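VgrG protein (Vibrio cholerae, PDB 4DTH) probably cross-links G-actin through its actin cross-linking domain, which binds ATP and magnesium ions, as part of a toxin. Local coordinates at residues 218-231 with 286-299. Residues are numbered along the deposited sequence; the frame is centred on the assembly and turned at random.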
ATOM      1  N   LEU A 218     -17.191  10.785  29.109  1.00 41.71           N
ATOM      2  CA  LEU A 218     -17.057  10.341  27.725  1.00 40.31           C
ATOM      3  C   LEU A 218     -17.995   9.210  27.392  1.00 42.71           C
ATOM      4  O   LEU A 218     -18.215   8.322  28.222  1.00 42.14           O
ATOM      5  CB  LEU A 218     -15.597   9.993  27.378  1.00 39.64           C
ATOM      6  CG  LEU A 218     -14.581  11.147  27.476  1.00 43.77           C
ATOM      7  CD1 LEU A 218     -13.203  10.668  27.092  1.00 43.79           C
ATOM      8  CD2 LEU A 218     -14.977  12.337  26.584  1.00 45.58           C
ATOM      9  N   ASP A 219     -18.556   9.253  26.167  1.00 40.33           N
ATOM     10  CA  ASP A 219     -19.469   8.232  25.656  1.00 39.99           C
ATOM     11  C   ASP A 219     -18.802   6.859  25.664  1.00 41.95           C
ATOM     12  O   ASP A 219     -19.365   5.899  26.199  1.00 41.78           O
ATOM     13  CB  ASP A 219     -19.989   8.619  24.266  1.00 41.79           C
ATOM     14  CG  ASP A 219     -20.930   9.809  24.296  1.00 52.01           C
ATOM     15  OD1 ASP A 219     -21.890   9.808  25.119  1.00 54.75           O
ATOM     16  OD2 ASP A 219     -20.723  10.741  23.481  1.00 53.61           O
ATOM     17  N   ASP A 220     -17.553   6.801  25.154  1.00 36.22           N
ATOM     18  CA  ASP A 220     -16.759   5.588  25.157  1.00 34.85           C
ATOM     19  C   ASP A 220     -15.326   5.996  25.410  1.00 38.76           C
ATOM     20  O   ASP A 220     -14.585   6.284  24.466  1.00 37.35           O
ATOM     21  CB  ASP A 220     -16.917   4.819  23.830  1.00 35.60           C
ATOM     22  CG  ASP A 220     -16.458   3.373  23.886  1.00 40.43           C
ATOM     23  OD1 ASP A 220     -15.502   3.073  24.647  1.00 37.68           O
ATOM     24  OD2 ASP A 220     -17.016   2.547  23.138  1.00 47.08           O
ATOM     25  N   LYS A 221     -14.956   6.082  26.698  1.00 35.67           N
ATOM     26  CA  LYS A 221     -13.622   6.508  27.123  1.00 34.70           C
ATOM     27  C   LYS A 221     -12.443   5.660  26.631  1.00 37.37           C
ATOM     28  O   LYS A 221     -11.396   6.219  26.310  1.00 36.11           O
ATOM     29  CB  LYS A 221     -13.568   6.781  28.633  1.00 37.55           C
ATOM     30  CG  LYS A 221     -13.669   5.551  29.507  1.00 55.55           C
ATOM     31  CD  LYS A 221     -13.799   5.952  30.954  1.00 70.70           C
ATOM     32  CE  LYS A 221     -12.895   5.157  31.859  1.00 88.45           C
ATOM     33  NZ  LYS A 221     -13.307   3.731  31.953  1.00102.56           N
ATOM     34  N   GLU A 222     -12.627   4.327  26.537  1.00 34.36           N
ATOM     35  CA  GLU A 222     -11.569   3.426  26.076  1.00 34.71           C
ATOM     36  C   GLU A 222     -11.365   3.547  24.561  1.00 35.91           C
ATOM     37  O   GLU A 222     -10.221   3.532  24.097  1.00 34.52           O
ATOM     38  CB  GLU A 222     -11.833   1.973  26.505  1.00 37.12           C
ATOM     39  CG  GLU A 222     -11.990   1.836  28.015  1.00 56.25           C
ATOM     40  CD  GLU A 222     -10.893   1.098  28.745  1.00 91.71           C
ATOM     41  OE1 GLU A 222      -9.853   1.724  29.044  1.00 93.41           O
ATOM     42  OE2 GLU A 222     -11.097  -0.093  29.072  1.00 92.02           O
ATOM     43  N   LEU A 223     -12.480   3.706  23.803  1.00 32.03           N
ATOM     44  CA  LEU A 223     -12.435   3.909  22.350  1.00 31.65           C
ATOM     45  C   LEU A 223     -11.785   5.279  22.076  1.00 32.69           C
ATOM     46  O   LEU A 223     -10.920   5.380  21.198  1.00 30.05           O
ATOM     47  CB  LEU A 223     -13.855   3.863  21.759  1.00 32.50           C
ATOM     48  CG  LEU A 223     -13.986   3.761  20.240  1.00 37.82           C
ATOM     49  CD1 LEU A 223     -13.462   2.440  19.729  1.00 38.25           C
ATOM     50  CD2 LEU A 223     -15.427   3.912  19.818  1.00 42.10           C
ATOM     51  N   ALA A 224     -12.171   6.318  22.860  1.00 27.88           N
ATOM     52  CA  ALA A 224     -11.599   7.664  22.732  1.00 26.98           C
ATOM     53  C   ALA A 224     -10.096   7.648  23.003  1.00 29.65           C
ATOM     54  O   ALA A 224      -9.352   8.252  22.233  1.00 27.86           O
ATOM     55  CB  ALA A 224     -12.292   8.640  23.669  1.00 27.83           C
ATOM     56  N   ALA A 225      -9.646   6.922  24.061  1.00 26.36           N
ATOM     57  CA  ALA A 225      -8.219   6.820  24.405  1.00 26.09           C
ATOM     58  C   ALA A 225      -7.408   6.133  23.289  1.00 28.69           C
ATOM     59  O   ALA A 225      -6.295   6.568  22.987  1.00 26.48           O
ATOM     60  CB  ALA A 225      -8.038   6.094  25.726  1.00 27.18           C
ATOM     61  N   ASN A 226      -7.987   5.084  22.664  1.00 24.49           N
ATOM     62  CA  ASN A 226      -7.363   4.363  21.554  1.00 23.82           C
ATOM     63  C   ASN A 226      -7.223   5.263  20.332  1.00 25.61           C
ATOM     64  O   ASN A 226      -6.142   5.302  19.732  1.00 24.77           O
ATOM     65  CB  ASN A 226      -8.169   3.101  21.204  1.00 26.13           C
ATOM     66  CG  ASN A 226      -7.980   1.965  22.184  1.00 43.58           C
ATOM     67  OD1 ASN A 226      -6.893   1.711  22.679  1.00 43.04           O
ATOM     68  ND2 ASN A 226      -9.023   1.218  22.456  1.00 36.25           N
ATOM     69  N   VAL A 227      -8.298   5.999  19.975  1.00 21.45           N
ATOM     70  CA  VAL A 227      -8.281   6.921  18.832  1.00 20.97           C
ATOM     71  C   VAL A 227      -7.244   8.018  19.084  1.00 23.22           C
ATOM     72  O   VAL A 227      -6.456   8.332  18.186  1.00 22.24           O
ATOM     73  CB  VAL A 227      -9.675   7.500  18.472  1.00 25.37           C
ATOM     74  CG1 VAL A 227      -9.565   8.570  17.382  1.00 25.09           C
ATOM     75  CG2 VAL A 227     -10.626   6.389  18.021  1.00 25.47           C
ATOM     76  N   PHE A 228      -7.220   8.565  20.310  1.00 19.82           N
ATOM     77  CA  PHE A 228      -6.254   9.604  20.669  1.00 19.10           C
ATOM     78  C   PHE A 228      -4.826   9.104  20.499  1.00 21.81           C
ATOM     79  O   PHE A 228      -4.029   9.804  19.892  1.00 21.52           O
ATOM     80  CB  PHE A 228      -6.478  10.089  22.110  1.00 20.67           C
ATOM     81  CG  PHE A 228      -5.421  11.051  22.604  1.00 21.13           C
ATOM     82  CD1 PHE A 228      -5.523  12.414  22.344  1.00 22.94           C
ATOM     83  CD2 PHE A 228      -4.346  10.601  23.361  1.00 23.06           C
ATOM     84  CE1 PHE A 228      -4.568  13.309  22.839  1.00 23.06           C
ATOM     85  CE2 PHE A 228      -3.398  11.503  23.866  1.00 24.68           C
ATOM     86  CZ  PHE A 228      -3.512  12.844  23.584  1.00 21.93           C
ATOM     87  N   ALA A 229      -4.497   7.907  21.032  1.00 19.27           N
ATOM     88  CA  ALA A 229      -3.137   7.374  20.907  1.00 19.55           C
ATOM     89  C   ALA A 229      -2.736   7.146  19.447  1.00 22.03           C
ATOM     90  O   ALA A 229      -1.607   7.468  19.072  1.00 20.77           O
ATOM     91  CB  ALA A 229      -2.993   6.089  21.690  1.00 20.64           C
ATOM     92  N   TYR A 230      -3.662   6.625  18.630  1.00 19.32           N
ATOM     93  CA  TYR A 230      -3.424   6.355  17.214  1.00 18.37           C
ATOM     94  C   TYR A 230      -3.147   7.660  16.457  1.00 21.32           C
ATOM     95  O   TYR A 230      -2.096   7.784  15.816  1.00 19.69           O
ATOM     96  CB  TYR A 230      -4.630   5.602  16.611  1.00 19.02           C
ATOM     97  CG  TYR A 230      -4.493   5.330  15.127  1.00 18.84           C
ATOM     98  CD1 TYR A 230      -3.621   4.351  14.654  1.00 20.44           C
ATOM     99  CD2 TYR A 230      -5.196   6.083  14.193  1.00 19.37           C
ATOM    100  CE1 TYR A 230      -3.474   4.111  13.291  1.00 19.43           C
ATOM    101  CE2 TYR A 230      -5.070   5.841  12.826  1.00 19.44           C
ATOM    102  CZ  TYR A 230      -4.205   4.856  12.380  1.00 22.28           C
ATOM    103  OH  TYR A 230      -4.061   4.638  11.036  1.00 22.08           O
ATOM    104  N   LEU A 231      -4.084   8.630  16.535  1.00 18.36           N
ATOM    105  CA  LEU A 231      -3.945   9.915  15.842  1.00 17.53           C
ATOM    106  C   LEU A 231      -2.752  10.710  16.344  1.00 19.97           C
ATOM    107  O   LEU A 231      -1.976  11.196  15.525  1.00 18.42           O
ATOM    108  CB  LEU A 231      -5.227  10.754  15.953  1.00 17.92           C
ATOM    109  CG  LEU A 231      -6.407  10.294  15.104  1.00 22.05           C
ATOM    110  CD1 LEU A 231      -7.614  11.192  15.337  1.00 22.37           C
ATOM    111  CD2 LEU A 231      -6.043  10.266  13.596  1.00 24.01           C
ATOM    112  N   ILE A 286     -10.927   7.992  11.038  1.00 23.75           N
ATOM    113  CA  ILE A 286     -11.087   7.372  12.362  1.00 23.56           C
ATOM    114  C   ILE A 286     -12.028   8.113  13.324  1.00 29.49           C
ATOM    115  O   ILE A 286     -12.656   7.464  14.161  1.00 28.07           O
ATOM    116  CB  ILE A 286      -9.747   6.917  12.998  1.00 25.65           C
ATOM    117  CG1 ILE A 286      -9.969   5.710  13.956  1.00 25.40           C
ATOM    118  CG2 ILE A 286      -9.025   8.091  13.680  1.00 25.51           C
ATOM    119  CD1 ILE A 286      -8.732   5.058  14.519  1.00 26.00           C
ATOM    120  N   VAL A 287     -12.139   9.453  13.185  1.00 29.37           N
ATOM    121  CA  VAL A 287     -13.017  10.313  13.996  1.00 31.65           C
ATOM    122  C   VAL A 287     -14.481   9.835  13.932  1.00 35.66           C
ATOM    123  O   VAL A 287     -15.206   9.940  14.924  1.00 34.88           O
ATOM    124  CB  VAL A 287     -12.799  11.811  13.607  1.00 37.43           C
ATOM    125  CG1 VAL A 287     -14.078  12.641  13.652  1.00 38.21           C
ATOM    126  CG2 VAL A 287     -11.725  12.436  14.477  1.00 37.73           C
ATOM    127  N   GLU A 288     -14.870   9.234  12.784  1.00 31.68           N
ATOM    128  CA  GLU A 288     -16.205   8.689  12.521  1.00 31.73           C
ATOM    129  C   GLU A 288     -16.596   7.524  13.439  1.00 34.86           C
ATOM    130  O   GLU A 288     -17.791   7.261  13.592  1.00 35.50           O
ATOM    131  CB  GLU A 288     -16.349   8.282  11.040  1.00 33.37           C
ATOM    132  CG  GLU A 288     -16.180   9.432  10.055  1.00 44.79           C
ATOM    133  CD  GLU A 288     -15.989   9.093   8.584  1.00 70.20           C
ATOM    134  OE1 GLU A 288     -16.114   7.904   8.208  1.00 62.02           O
ATOM    135  OE2 GLU A 288     -15.709  10.030   7.802  1.00 69.19           O
ATOM    136  N   ILE A 289     -15.617   6.829  14.061  1.00 28.92           N
ATOM    137  CA  ILE A 289     -15.928   5.707  14.949  1.00 28.04           C
ATOM    138  C   ILE A 289     -16.388   6.176  16.334  1.00 33.08           C
ATOM    139  O   ILE A 289     -16.858   5.362  17.126  1.00 32.80           O
ATOM    140  CB  ILE A 289     -14.834   4.602  15.006  1.00 30.87           C
ATOM    141  CG1 ILE A 289     -13.650   4.976  15.935  1.00 30.64           C
ATOM    142  CG2 ILE A 289     -14.378   4.161  13.588  1.00 30.52           C
ATOM    143  CD1 ILE A 289     -12.719   3.824  16.274  1.00 34.32           C
ATOM    144  N   LEU A 290     -16.223   7.479  16.627  1.00 30.26           N
ATOM    145  CA  LEU A 290     -16.595   8.100  17.904  1.00 29.43           C
ATOM    146  C   LEU A 290     -17.854   8.956  17.759  1.00 35.10           C
ATOM    147  O   LEU A 290     -18.216   9.335  16.647  1.00 34.98           O
ATOM    148  CB  LEU A 290     -15.446   9.017  18.394  1.00 28.60           C
ATOM    149  CG  LEU A 290     -14.049   8.406  18.555  1.00 31.27           C
ATOM    150  CD1 LEU A 290     -13.000   9.490  18.718  1.00 30.91           C
ATOM    151  CD2 LEU A 290     -13.993   7.452  19.725  1.00 30.75           C
ATOM    152  N   SER A 291     -18.472   9.337  18.908  1.00 33.78           N
ATOM    153  CA  SER A 291     -19.609  10.258  18.926  1.00 33.34           C
ATOM    154  C   SER A 291     -19.043  11.651  18.634  1.00 38.23           C
ATOM    155  O   SER A 291     -17.843  11.851  18.835  1.00 37.58           O
ATOM    156  CB  SER A 291     -20.270  10.244  20.300  1.00 34.84           C
ATOM    157  OG  SER A 291     -19.370  10.668  21.317  1.00 35.92           O
ATOM    158  N   LYS A 292     -19.882  12.599  18.153  1.00 36.40           N
ATOM    159  CA  LYS A 292     -19.483  13.985  17.850  1.00 37.30           C
ATOM    160  C   LYS A 292     -18.744  14.588  19.074  1.00 40.97           C
ATOM    161  O   LYS A 292     -17.670  15.175  18.916  1.00 39.96           O
ATOM    162  CB  LYS A 292     -20.731  14.827  17.481  1.00 41.08           C
ATOM    163  CG  LYS A 292     -20.468  16.264  17.016  1.00 64.27           C
ATOM    164  CD  LYS A 292     -21.708  17.150  17.213  1.00 79.17           C
ATOM    165  CE  LYS A 292     -21.454  18.604  16.887  1.00 96.69           C
ATOM    166  NZ  LYS A 292     -22.376  19.510  17.628  1.00109.31           N
ATOM    167  N   SER A 293     -19.292  14.357  20.285  1.00 37.43           N
ATOM    168  CA  SER A 293     -18.757  14.822  21.567  1.00 36.74           C
ATOM    169  C   SER A 293     -17.371  14.235  21.898  1.00 38.08           C
ATOM    170  O   SER A 293     -16.459  15.000  22.221  1.00 37.11           O
ATOM    171  CB  SER A 293     -19.749  14.530  22.691  1.00 40.82           C
ATOM    172  OG  SER A 293     -19.255  15.003  23.931  1.00 51.18           O
ATOM    173  N   ASP A 294     -17.222  12.891  21.826  1.00 33.58           N
ATOM    174  CA  ASP A 294     -15.956  12.185  22.085  1.00 32.59           C
ATOM    175  C   ASP A 294     -14.869  12.598  21.097  1.00 34.57           C
ATOM    176  O   ASP A 294     -13.721  12.768  21.512  1.00 32.96           O
ATOM    177  CB  ASP A 294     -16.136  10.661  22.040  1.00 33.89           C
ATOM    178  CG  ASP A 294     -16.751  10.039  23.279  1.00 40.36           C
ATOM    179  OD1 ASP A 294     -17.276  10.796  24.130  1.00 40.95           O
ATOM    180  OD2 ASP A 294     -16.690   8.794  23.408  1.00 40.24           O
ATOM    181  N   ALA A 295     -15.225  12.752  19.802  1.00 31.06           N
ATOM    182  CA  ALA A 295     -14.291  13.177  18.754  1.00 30.40           C
ATOM    183  C   ALA A 295     -13.753  14.573  19.069  1.00 32.87           C
ATOM    184  O   ALA A 295     -12.540  14.783  18.982  1.00 30.54           O
ATOM    185  CB  ALA A 295     -14.976  13.160  17.389  1.00 31.21           C
ATOM    186  N   LYS A 296     -14.644  15.506  19.506  1.00 29.70           N
ATOM    187  CA  LYS A 296     -14.265  16.873  19.884  1.00 29.85           C
ATOM    188  C   LYS A 296     -13.221  16.841  21.008  1.00 32.33           C
ATOM    189  O   LYS A 296     -12.204  17.528  20.905  1.00 31.86           O
ATOM    190  CB  LYS A 296     -15.498  17.722  20.278  1.00 33.79           C
ATOM    191  CG  LYS A 296     -16.233  18.343  19.082  1.00 59.10           C
ATOM    192  CD  LYS A 296     -17.420  19.233  19.509  1.00 76.26           C
ATOM    193  CE  LYS A 296     -18.118  19.884  18.333  1.00 94.71           C
ATOM    194  NZ  LYS A 296     -19.304  20.689  18.727  1.00107.48           N
ATOM    195  N   ALA A 297     -13.441  15.988  22.032  1.00 29.05           N
ATOM    196  CA  ALA A 297     -12.550  15.810  23.187  1.00 28.48           C
ATOM    197  C   ALA A 297     -11.187  15.247  22.765  1.00 29.98           C
ATOM    198  O   ALA A 297     -10.158  15.741  23.226  1.00 29.12           O
ATOM    199  CB  ALA A 297     -13.201  14.903  24.223  1.00 29.45           C
ATOM    200  N   VAL A 298     -11.174  14.248  21.858  1.00 24.80           N
ATOM    201  CA  VAL A 298      -9.928  13.662  21.345  1.00 23.14           C
ATOM    202  C   VAL A 298      -9.124  14.736  20.595  1.00 25.52           C
ATOM    203  O   VAL A 298      -7.954  14.963  20.920  1.00 24.12           O
ATOM    204  CB  VAL A 298     -10.191  12.411  20.452  1.00 26.50           C
ATOM    205  CG1 VAL A 298      -8.946  12.021  19.655  1.00 26.11           C
ATOM    206  CG2 VAL A 298     -10.690  11.228  21.275  1.00 26.16           C
ATOM    207  N   MET A 299      -9.754  15.387  19.590  1.00 23.48           N
ATOM    208  CA  MET A 299      -9.113  16.392  18.741  1.00 23.02           C
ATOM    209  C   MET A 299      -8.548  17.572  19.513  1.00 26.96           C
ATOM    210  O   MET A 299      -7.414  17.983  19.247  1.00 25.40           O
ATOM    211  CB  MET A 299     -10.036  16.847  17.596  1.00 24.68           C
ATOM    212  CG  MET A 299     -10.439  15.714  16.646  1.00 27.00           C
ATOM    213  SD  MET A 299      -9.097  14.600  16.138  1.00 29.52           S
ATOM    214  CE  MET A 299      -8.075  15.695  15.324  1.00 26.55           C
TER
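The carboxylate of D294, in the first turn of helix 292-299, grips the backbone just ahead of helix 221-231, where two helices of the actin cross-linking domain start side by side and pack at 40°, their axes 9.6 Å apart at closest approach. With CG anti to its own carbonyl carbon (chi1 -78°), D294 turns from CB toward residues 218-231: CG lies against D219 CB (3.7 Å), OD1 accepts from D219 N at 2.9 Å and OD2 from D220 N at 2.8 Å, each through its syn lone pair. Two adjacent amides thus hold the carboxylate at both oxygens and fix its rotation. Each helix also has an N-cap: D220 OD1 accepts from L223 N, and S291 OG from D294 N. S291 OG in turn donates to D219 OD2 at 2.6 Å, on the anti side of that carboxylate, so this cap is tied to the other segment.

Beyond the polar end the contact is apolar. V227 meets L290 tip to tip, CG1 against CD1, and slides past I286 and I289 in the opposite direction, CG1 touching I286 CG2 and CG2 lying 3.7 Å from I289 CD1. V298 sits against the other helix's backbone, with CG1 by F228 CA and CG2 by A224 O. I286 CD1 packs on Y230 CD2, obliquely to the ring. F209, from helix 204-212, meets the ring of F228, and I348 of strand 343-352 touches Y230, whose side chain is about 13 Å from the bound ATP. At the far end I286 CG2 packs against L231, whose CD1 also reaches M299 SD at 3.8 Å.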